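Local coordinates for vitamin B12-binding protein (Vibrio cholerae O395, PDB 5YSC), which binds vitamin B12 in the periplasm and probably delivers it to the BtuC subunits of the BtuCD importer, at residues T168-H173 against A189-P194; T108-E113 against P175-S180; P208-T213 against N236-A241. All coordinates share one frame; numbering follows the deposited sequence.

Contact 1 of 3, residues T168-H173 against A189-P194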
loop_
_atom_site.group_PDB
_atom_site.type_symbol
_atom_site.label_atom_id
_atom_site.label_comp_id
_atom_site.label_asym_id
_atom_site.label_seq_id
_atom_site.Cartn_x
_atom_site.Cartn_y
_atom_site.Cartn_z
ATOM N N THR A 168 -8.052 6.316 9.798
ATOM C CA THR A 168 -7.339 7.092 8.800
ATOM C C THR A 168 -5.853 6.832 9.015
ATOM O O THR A 168 -5.453 5.904 9.730
ATOM C CB THR A 168 -7.729 8.585 8.883
ATOM O OG1 THR A 168 -7.195 9.300 7.755
ATOM C CG2 THR A 168 -7.193 9.257 10.155
ATOM N N LEU A 169 -5.031 7.638 8.369
ATOM C CA LEU A 169 -3.589 7.497 8.377
ATOM C C LEU A 169 -2.971 8.749 8.969
ATOM O O LEU A 169 -3.604 9.811 9.016
ATOM C CB LEU A 169 -3.034 7.266 6.966
ATOM C CG LEU A 169 -2.884 8.428 5.972
ATOM C CD1 LEU A 169 -2.260 7.912 4.672
ATOM C CD2 LEU A 169 -4.210 9.099 5.691
ATOM N N ALA A 170 -1.697 8.635 9.349
ATOM C CA ALA A 170 -0.992 9.707 10.048
ATOM C C ALA A 170 0.513 9.446 10.044
ATOM O O ALA A 170 0.986 8.400 9.594
ATOM C CB ALA A 170 -1.511 9.834 11.490
ATOM N N GLN A 171 1.265 10.433 10.513
ATOM C CA GLN A 171 2.697 10.293 10.756
ATOM C C GLN A 171 3.498 9.908 9.523
ATOM O O GLN A 171 4.609 9.362 9.649
ATOM C CB GLN A 171 2.973 9.274 11.873
ATOM C CG GLN A 171 2.287 9.593 13.164
ATOM C CD GLN A 171 2.697 8.652 14.269
ATOM O OE1 GLN A 171 3.463 7.711 14.053
ATOM N NE2 GLN A 171 2.180 8.892 15.460
ATOM N N GLY A 172 2.983 10.200 8.324
ATOM C CA GLY A 172 3.723 9.902 7.120
ATOM C C GLY A 172 3.705 8.439 6.730
ATOM O O GLY A 172 4.369 8.083 5.772
ATOM N N HIS A 173 3.023 7.588 7.491
ATOM C CA HIS A 173 2.991 6.169 7.194
ATOM C C HIS A 173 2.192 5.907 5.927
ATOM O O HIS A 173 1.358 6.725 5.492
ATOM C CB HIS A 173 2.385 5.395 8.353
ATOM C CG HIS A 173 3.317 5.292 9.519
ATOM N ND1 HIS A 173 3.629 4.099 10.127
ATOM C CD2 HIS A 173 4.036 6.242 10.156
ATOM C CE1 HIS A 173 4.481 4.317 11.113
ATOM N NE2 HIS A 173 4.741 5.614 11.162
ATOM N N ALA A 189 -2.136 14.381 9.805
ATOM C CA ALA A 189 -0.729 14.021 9.780
ATOM C C ALA A 189 -0.157 13.972 11.187
ATOM O O ALA A 189 0.572 13.042 11.544
ATOM C CB ALA A 189 0.051 15.023 8.939
ATOM N N ASP A 190 -0.484 14.979 11.994
ATOM C CA ASP A 190 0.045 15.087 13.361
ATOM C C ASP A 190 -0.898 14.397 14.341
ATOM O O ASP A 190 -1.583 15.029 15.138
ATOM C CB ASP A 190 0.236 16.550 13.744
ATOM C CG ASP A 190 1.176 17.275 12.812
ATOM O OD1 ASP A 190 2.106 16.604 12.292
ATOM O OD2 ASP A 190 0.976 18.503 12.600
ATOM N N SER A 191 -0.921 13.068 14.270
ATOM C CA SER A 191 -1.623 12.240 15.237
ATOM C C SER A 191 -0.619 11.433 16.054
ATOM O O SER A 191 0.532 11.213 15.653
ATOM C CB SER A 191 -2.618 11.281 14.569
ATOM O OG SER A 191 -3.543 11.981 13.758
ATOM N N GLU A 192 -1.084 10.976 17.206
ATOM C CA GLU A 192 -0.212 10.271 18.139
ATOM C C GLU A 192 0.041 8.828 17.721
ATOM O O GLU A 192 1.024 8.241 18.168
ATOM C CB GLU A 192 -0.812 10.338 19.550
ATOM C CG GLU A 192 -1.205 11.774 19.914
ATOM C CD GLU A 192 -1.444 12.000 21.398
ATOM O OE1 GLU A 192 -0.483 12.402 22.100
ATOM O OE2 GLU A 192 -2.596 11.799 21.855
ATOM N N VAL A 193 -0.783 8.264 16.842
ATOM C CA VAL A 193 -0.566 6.916 16.322
ATOM C C VAL A 193 -0.601 6.992 14.801
ATOM O O VAL A 193 -1.151 7.948 14.238
ATOM C CB VAL A 193 -1.617 5.908 16.850
ATOM C CG1 VAL A 193 -1.575 5.826 18.370
ATOM C CG2 VAL A 193 -3.037 6.261 16.369
ATOM N N PRO A 194 -0.009 5.994 14.117
ATOM C CA PRO A 194 0.043 6.014 12.640
ATOM C C PRO A 194 -1.292 5.791 11.947
ATOM O O PRO A 194 -1.479 6.290 10.831
ATOM C CB PRO A 194 1.027 4.879 12.318
ATOM C CG PRO A 194 1.109 4.059 13.548
ATOM C CD PRO A 194 0.917 4.998 14.685
#
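Ala-189 and Gln-171 meet through their backbones where the type I' beta turn of Ala-170 to His-173 is received by the loop 189-194. Both loops belong to the C-terminal lobe of this class III periplasmic binding protein, and strands 166-167 and 197-198 pair antiparallel nearby. Ala-189 O accepts from Gln-171 N at 2.9 Å, the donor lying in the carbonyl plane on a lone pair. Beyond the inverse gamma turn at Asp-190, Ser-191 makes contact through both side chain and backbone. Its CB packs against Ala-170 CB at 3.6 Å, while its OG bonds back to Phe-188 O. The extended chain of Gln-171 (chi2 -174°) carries NE2 to Ser-191 O at 2.9 Å, almost straight (173°), Ser-191 O lying in the amide plane but NE2 tilted from the plane of the carbonyl. Val-193 O touches the buried methyl of Ala-170, CB to O 3.4 Å. Pro-194 then closes the series beside His-173, whose side chain is about 5 Å from the bound cyanocobalamin. The contact is a CH-pi one: Pro-194 CB rides over the imidazole face, 3.6 Å from the centroid of the His-173 ring and 14° off its normal.

Contact 2 of 3, residues T108-E113 against P175-S180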
loop_
_atom_site.group_PDB
_atom_site.type_symbol
_atom_site.label_atom_id
_atom_site.label_comp_id
_atom_site.label_asym_id
_atom_site.label_seq_id
_atom_site.Cartn_x
_atom_site.Cartn_y
_atom_site.Cartn_z
ATOM N N THR A 108 8.235 -0.116 3.532
ATOM C CA THR A 108 6.985 0.282 2.890
ATOM C C THR A 108 6.546 1.694 3.283
ATOM O O THR A 108 5.393 1.925 3.658
ATOM C CB THR A 108 5.930 -0.771 3.254
ATOM O OG1 THR A 108 5.892 -0.924 4.681
ATOM C CG2 THR A 108 6.272 -2.142 2.624
ATOM N N LYS A 109 7.439 2.664 3.110
ATOM C CA LYS A 109 7.113 4.052 3.429
ATOM C C LYS A 109 7.111 5.028 2.242
ATOM O O LYS A 109 6.267 5.907 2.171
ATOM C CB LYS A 109 8.053 4.591 4.505
ATOM C CG LYS A 109 7.653 5.956 5.027
ATOM C CD LYS A 109 8.798 6.642 5.734
ATOM C CE LYS A 109 8.407 7.051 7.136
ATOM N NZ LYS A 109 7.398 6.131 7.720
ATOM N N THR A 110 8.070 4.875 1.338
ATOM C CA THR A 110 8.244 5.788 0.216
ATOM C C THR A 110 7.964 5.086 -1.106
ATOM O O THR A 110 7.981 3.860 -1.203
ATOM C CB THR A 110 9.663 6.351 0.139
ATOM O OG1 THR A 110 10.548 5.346 -0.327
ATOM C CG2 THR A 110 10.120 6.851 1.479
ATOM N N LEU A 111 7.783 5.913 -2.149
ATOM C CA LEU A 111 7.563 5.385 -3.498
ATOM C C LEU A 111 8.836 4.803 -4.087
ATOM O O LEU A 111 8.812 3.771 -4.748
ATOM C CB LEU A 111 7.026 6.486 -4.416
ATOM C CG LEU A 111 5.570 6.845 -4.133
ATOM C CD1 LEU A 111 5.287 8.206 -4.679
ATOM C CD2 LEU A 111 4.595 5.775 -4.733
ATOM N N ASP A 112 9.972 5.447 -3.852
ATOM C CA ASP A 112 11.199 4.894 -4.395
ATOM C C ASP A 112 11.520 3.539 -3.769
ATOM O O ASP A 112 12.141 2.703 -4.419
ATOM C CB ASP A 112 12.353 5.894 -4.197
ATOM C CG ASP A 112 12.159 7.190 -5.008
ATOM O OD1 ASP A 112 12.474 7.226 -6.198
ATOM O OD2 ASP A 112 11.666 8.162 -4.456
ATOM N N GLU A 113 11.068 3.290 -2.534
ATOM C CA GLU A 113 11.299 1.998 -1.896
ATOM C C GLU A 113 10.652 0.832 -2.657
ATOM O O GLU A 113 11.075 -0.326 -2.516
ATOM C CB GLU A 113 10.792 2.032 -0.444
ATOM C CG GLU A 113 11.827 2.673 0.505
ATOM C CD GLU A 113 11.366 2.871 1.939
ATOM O OE1 GLU A 113 10.165 2.806 2.294
ATOM O OE2 GLU A 113 12.271 3.176 2.746
ATOM N N PRO A 175 -0.352 4.982 3.115
ATOM C CA PRO A 175 0.099 5.538 1.841
ATOM C C PRO A 175 0.286 7.055 1.798
ATOM O O PRO A 175 0.116 7.696 0.726
ATOM C CB PRO A 175 -1.030 5.131 0.915
ATOM C CG PRO A 175 -2.227 5.237 1.753
ATOM C CD PRO A 175 -1.796 4.731 3.105
ATOM N N SER A 176 0.716 7.639 2.919
ATOM C CA SER A 176 0.873 9.098 2.964
ATOM C C SER A 176 1.687 9.642 1.789
ATOM O O SER A 176 1.330 10.667 1.187
ATOM C CB SER A 176 1.535 9.516 4.289
ATOM O OG SER A 176 0.651 9.287 5.368
ATOM N N GLU A 177 2.782 8.974 1.452
ATOM C CA GLU A 177 3.702 9.425 0.421
ATOM C C GLU A 177 3.058 9.491 -0.967
ATOM O O GLU A 177 3.488 10.266 -1.820
ATOM C CB GLU A 177 4.875 8.461 0.412
ATOM C CG GLU A 177 6.095 8.983 -0.159
ATOM C CD GLU A 177 6.939 9.613 0.881
ATOM O OE1 GLU A 177 6.363 10.343 1.714
ATOM O OE2 GLU A 177 8.156 9.340 0.887
ATOM N N VAL A 178 2.066 8.654 -1.238
ATOM C CA VAL A 178 1.371 8.751 -2.521
ATOM C C VAL A 178 0.745 10.132 -2.677
ATOM O O VAL A 178 0.867 10.779 -3.731
ATOM C CB VAL A 178 0.299 7.656 -2.625
ATOM C CG1 VAL A 178 -0.523 7.873 -3.862
ATOM C CG2 VAL A 178 0.974 6.264 -2.614
ATOM N N PHE A 179 0.005 10.569 -1.644
ATOM C CA PHE A 179 -0.653 11.868 -1.658
ATOM C C PHE A 179 0.369 12.999 -1.721
ATOM O O PHE A 179 0.192 13.964 -2.468
ATOM C CB PHE A 179 -1.553 11.998 -0.426
ATOM C CG PHE A 179 -2.646 10.983 -0.371
ATOM C CD1 PHE A 179 -3.856 11.215 -1.025
ATOM C CD2 PHE A 179 -2.471 9.777 0.296
ATOM C CE1 PHE A 179 -4.879 10.281 -0.997
ATOM C CE2 PHE A 179 -3.496 8.852 0.334
ATOM C CZ PHE A 179 -4.708 9.104 -0.346
ATOM N N SER A 180 1.477 12.868 -0.990
ATOM C CA SER A 180 2.440 13.974 -0.896
ATOM C C SER A 180 3.088 14.299 -2.235
ATOM O O SER A 180 3.423 15.459 -2.485
ATOM C CB SER A 180 3.527 13.655 0.144
ATOM O OG SER A 180 2.940 13.384 1.388
HETATM O O HOH W 1 3.912 6.930 3.276
#
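The backbones of Lys-109 to Leu-111 and of the first turn of helix 176-181 come closest at Thr-110 and Glu-177, whose CA atoms are 5.8 Å apart, and a water molecule spans the gap. It donates to Lys-109 O at 2.8 Å and accepts from Glu-177 N at 3.0 Å, linking the helix start to the other segment through solvent. Segment 108-113 follows strand 103-105 of the N-terminal sheet, whereas helix 176-181 belongs to the C-terminal lobe, and their meeting near the centre of the molecule lies where the lobes join. Glu-177 contributes most of the side-chain contact. Its CG is anti to the backbone N (chi1 -158°) and the chain bends at chi2, which lays it alongside Thr-110. Glu-177 CB rests on Lys-109 O, and OE2 comes to 3.2 Å from Thr-110 CG2. The hydroxyl of that threonine serves its own segment: Thr-110 OG1 accepts from Glu-113 N and Glu-113 OE1 from Thr-110 N, a capping box at the start of helix 112-122. Glu-113 OE1 also takes Lys-109 N at 2.8 Å, nearly head-on, whereas Thr-110 N reaches it from above the carboxylate plane. On the buried side Leu-111 CD2 packs against Val-178 CG2 at 4.2 Å, and Thr-254 touches both residues. The charge of Asp-112 is partly balanced by a salt bridge to Arg-146. Asp-112 OD2 lies 6.5 Å and Glu-113 OE1 7.0 Å from Glu-177 OE2; these like charges might raise its proton affinity slightly, but the helix start would oppose this, and little net shift is expected.

Contact 3 of 3, residues P208-T213 against N236-A241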
loop_
_atom_site.group_PDB
_atom_site.type_symbol
_atom_site.label_atom_id
_atom_site.label_comp_id
_atom_site.label_asym_id
_atom_site.label_seq_id
_atom_site.Cartn_x
_atom_site.Cartn_y
_atom_site.Cartn_z
ATOM N N PRO A 208 -11.612 19.258 5.567
ATOM C CA PRO A 208 -10.804 18.821 4.425
ATOM C C PRO A 208 -11.346 19.373 3.118
ATOM O O PRO A 208 -12.552 19.431 2.908
ATOM C CB PRO A 208 -10.917 17.294 4.472
ATOM C CG PRO A 208 -12.206 17.040 5.188
ATOM C CD PRO A 208 -12.328 18.146 6.206
ATOM N N GLN A 209 -10.446 19.738 2.220
ATOM C CA GLN A 209 -10.856 20.169 0.881
ATOM C C GLN A 209 -11.365 18.998 0.043
ATOM O O GLN A 209 -12.288 19.167 -0.765
ATOM C CB GLN A 209 -9.682 20.844 0.183
ATOM C CG GLN A 209 -9.396 22.237 0.720
ATOM C CD GLN A 209 -8.128 22.792 0.153
ATOM O OE1 GLN A 209 -7.028 22.434 0.576
ATOM N NE2 GLN A 209 -8.265 23.657 -0.836
ATOM N N VAL A 210 -10.793 17.812 0.256
ATOM C CA VAL A 210 -11.125 16.591 -0.469
ATOM C C VAL A 210 -11.269 15.468 0.550
ATOM O O VAL A 210 -10.484 15.393 1.502
ATOM C CB VAL A 210 -10.026 16.225 -1.482
ATOM C CG1 VAL A 210 -10.395 14.924 -2.144
ATOM C CG2 VAL A 210 -9.829 17.312 -2.519
ATOM N N ILE A 211 -12.274 14.610 0.364
ATOM C CA ILE A 211 -12.404 13.356 1.106
ATOM C C ILE A 211 -12.221 12.187 0.144
ATOM O O ILE A 211 -12.925 12.090 -0.865
ATOM C CB ILE A 211 -13.757 13.268 1.821
ATOM C CG1 ILE A 211 -13.809 14.350 2.916
ATOM C CG2 ILE A 211 -13.926 11.896 2.435
ATOM C CD1 ILE A 211 -15.175 14.542 3.561
ATOM N N PHE A 212 -11.296 11.296 0.474
ATOM C CA PHE A 212 -11.102 10.045 -0.241
ATOM C C PHE A 212 -11.639 8.882 0.579
ATOM O O PHE A 212 -11.428 8.821 1.800
ATOM C CB PHE A 212 -9.628 9.821 -0.550
ATOM C CG PHE A 212 -9.077 10.761 -1.602
ATOM C CD1 PHE A 212 -9.634 10.823 -2.866
ATOM C CD2 PHE A 212 -8.043 11.619 -1.293
ATOM C CE1 PHE A 212 -9.125 11.659 -3.792
ATOM C CE2 PHE A 212 -7.531 12.496 -2.216
ATOM C CZ PHE A 212 -8.077 12.515 -3.483
ATOM N N THR A 213 -12.305 7.944 -0.092
ATOM C CA THR A 213 -12.951 6.830 0.585
ATOM C C THR A 213 -12.873 5.597 -0.331
ATOM O O THR A 213 -12.034 5.534 -1.236
ATOM C CB THR A 213 -14.385 7.240 0.986
ATOM O OG1 THR A 213 -14.973 6.244 1.852
ATOM C CG2 THR A 213 -15.276 7.450 -0.286
ATOM N N ASN A 236 -18.658 20.811 -2.914
ATOM C CA ASN A 236 -17.862 20.894 -4.123
ATOM C C ASN A 236 -17.738 19.559 -4.847
ATOM O O ASN A 236 -17.004 19.477 -5.831
ATOM C CB ASN A 236 -16.482 21.447 -3.776
ATOM C CG ASN A 236 -16.529 22.894 -3.314
ATOM O OD1 ASN A 236 -17.427 23.652 -3.694
ATOM N ND2 ASN A 236 -15.536 23.290 -2.511
ATOM N N ASP A 237 -18.450 18.519 -4.402
ATOM C CA ASP A 237 -18.469 17.233 -5.103
ATOM C C ASP A 237 -17.063 16.637 -5.187
ATOM O O ASP A 237 -16.636 16.120 -6.225
ATOM C CB ASP A 237 -19.080 17.398 -6.495
ATOM C CG ASP A 237 -19.223 16.088 -7.250
ATOM O OD1 ASP A 237 -19.210 15.008 -6.616
ATOM O OD2 ASP A 237 -19.355 16.143 -8.501
ATOM N N GLN A 238 -16.336 16.711 -4.070
ATOM C CA GLN A 238 -14.963 16.227 -3.979
ATOM C C GLN A 238 -14.838 15.142 -2.916
ATOM O O GLN A 238 -13.877 15.108 -2.141
ATOM C CB GLN A 238 -14.004 17.382 -3.719
ATOM C CG GLN A 238 -14.077 18.421 -4.821
ATOM C CD GLN A 238 -13.031 19.540 -4.733
ATOM O OE1 GLN A 238 -12.771 20.225 -5.720
ATOM N NE2 GLN A 238 -12.440 19.735 -3.555
ATOM N N VAL A 239 -15.806 14.231 -2.898
ATOM C CA VAL A 239 -15.698 12.980 -2.172
ATOM C C VAL A 239 -15.555 11.913 -3.234
ATOM O O VAL A 239 -16.475 11.706 -4.045
ATOM C CB VAL A 239 -16.907 12.714 -1.272
ATOM C CG1 VAL A 239 -16.703 11.440 -0.505
ATOM C CG2 VAL A 239 -17.110 13.907 -0.328
ATOM N N TRP A 240 -14.402 11.234 -3.235
ATOM C CA TRP A 240 -14.089 10.271 -4.278
ATOM C C TRP A 240 -13.561 8.973 -3.687
ATOM O O TRP A 240 -12.844 8.958 -2.682
ATOM C CB TRP A 240 -13.041 10.826 -5.237
ATOM C CG TRP A 240 -13.472 12.009 -6.026
ATOM C CD1 TRP A 240 -14.499 12.049 -6.915
ATOM C CD2 TRP A 240 -12.846 13.313 -6.074
ATOM N NE1 TRP A 240 -14.572 13.303 -7.501
ATOM C CE2 TRP A 240 -13.568 14.087 -7.005
ATOM C CE3 TRP A 240 -11.738 13.892 -5.433
ATOM C CZ2 TRP A 240 -13.224 15.415 -7.302
ATOM C CZ3 TRP A 240 -11.395 15.196 -5.729
ATOM C CH2 TRP A 240 -12.138 15.947 -6.661
ATOM N N ALA A 241 -13.917 7.875 -4.337
ATOM C CA ALA A 241 -13.299 6.593 -4.028
ATOM C C ALA A 241 -11.915 6.490 -4.637
ATOM O O ALA A 241 -11.694 6.957 -5.750
ATOM C CB ALA A 241 -14.129 5.451 -4.564
HETATM O O HOH W 2 -13.425 21.649 -0.687
#
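Gln-209 O is gripped by two donors, the side-chain amide of Gln-238 and a water. Gln-238 NE2 stands 2.9 Å from Gln-209 O, above the carbonyl plane and with a bent N-H...O angle of 136°, although the acceptor lies close to the plane of the amide. The extended chain of Gln-238 brings NE2 there, and its OE1 is held by the side-chain amide of Gln-271, the last residue of the chain. The water donates to Gln-209 O and accepts from Asn-236 ND2, tying in the residue that follows helix 232-235; a Schellman motif with Asp-237 at C-prime ends that helix and turns the chain into the strand. Beyond this point the backbones pair in parallel. Ile-211 N donates to Gln-238 O, Ile-211 O accepts from Trp-240 N nearly in line with its carbonyl, and Thr-213 N meets Trp-240 O at 2.8 Å. Strands 210-213 and 239-241 thereby form half of the four-stranded parallel sheet of the C-terminal lobe, with 239-241 outermost and helices 215-220 and 232-235 in the connection. On the face of Phe-212 and Trp-240, the benzo edge of the indole is met by Phe-212 CE1, 3.8 Å from Trp-240 CE3. Val-210, with CG1 anti to its backbone N (chi1 177°), turns that methyl to 3.7 Å from the same Trp-240 CE3, and Tyr-264 stacks on the indole. The other face carries Ile-211 and Val-239 side by side, Ile-211 CB 4.0 Å from Val-239 CG2, and Thr-213, which packs on Ile-218.

Contact 3 is the buried member of the set, lying in the parallel sheet of the C-terminal lobe, whereas contacts 1 and 2 are partly buried and lie nearer the ligand. Their chemistry follows this placing. Regular backbone pairing and apolar faces dominate contact 3; contact 1 joins irregular loops through backbone, a glutamine amide and a proline-histidine CH-pi contact; contact 2 brings two helix starts together with a bridging water. Contacts 1 and 2 interlock along the chain and touch, with Leu-169 packing on Pro-175 and Ser-176. Helix 254-267 lies on both contacts 2 and 3, which also meet directly at Phe-179 and Phe-212. Contacts 1 and 3 do not touch, their nearest atoms being about 7 Å apart.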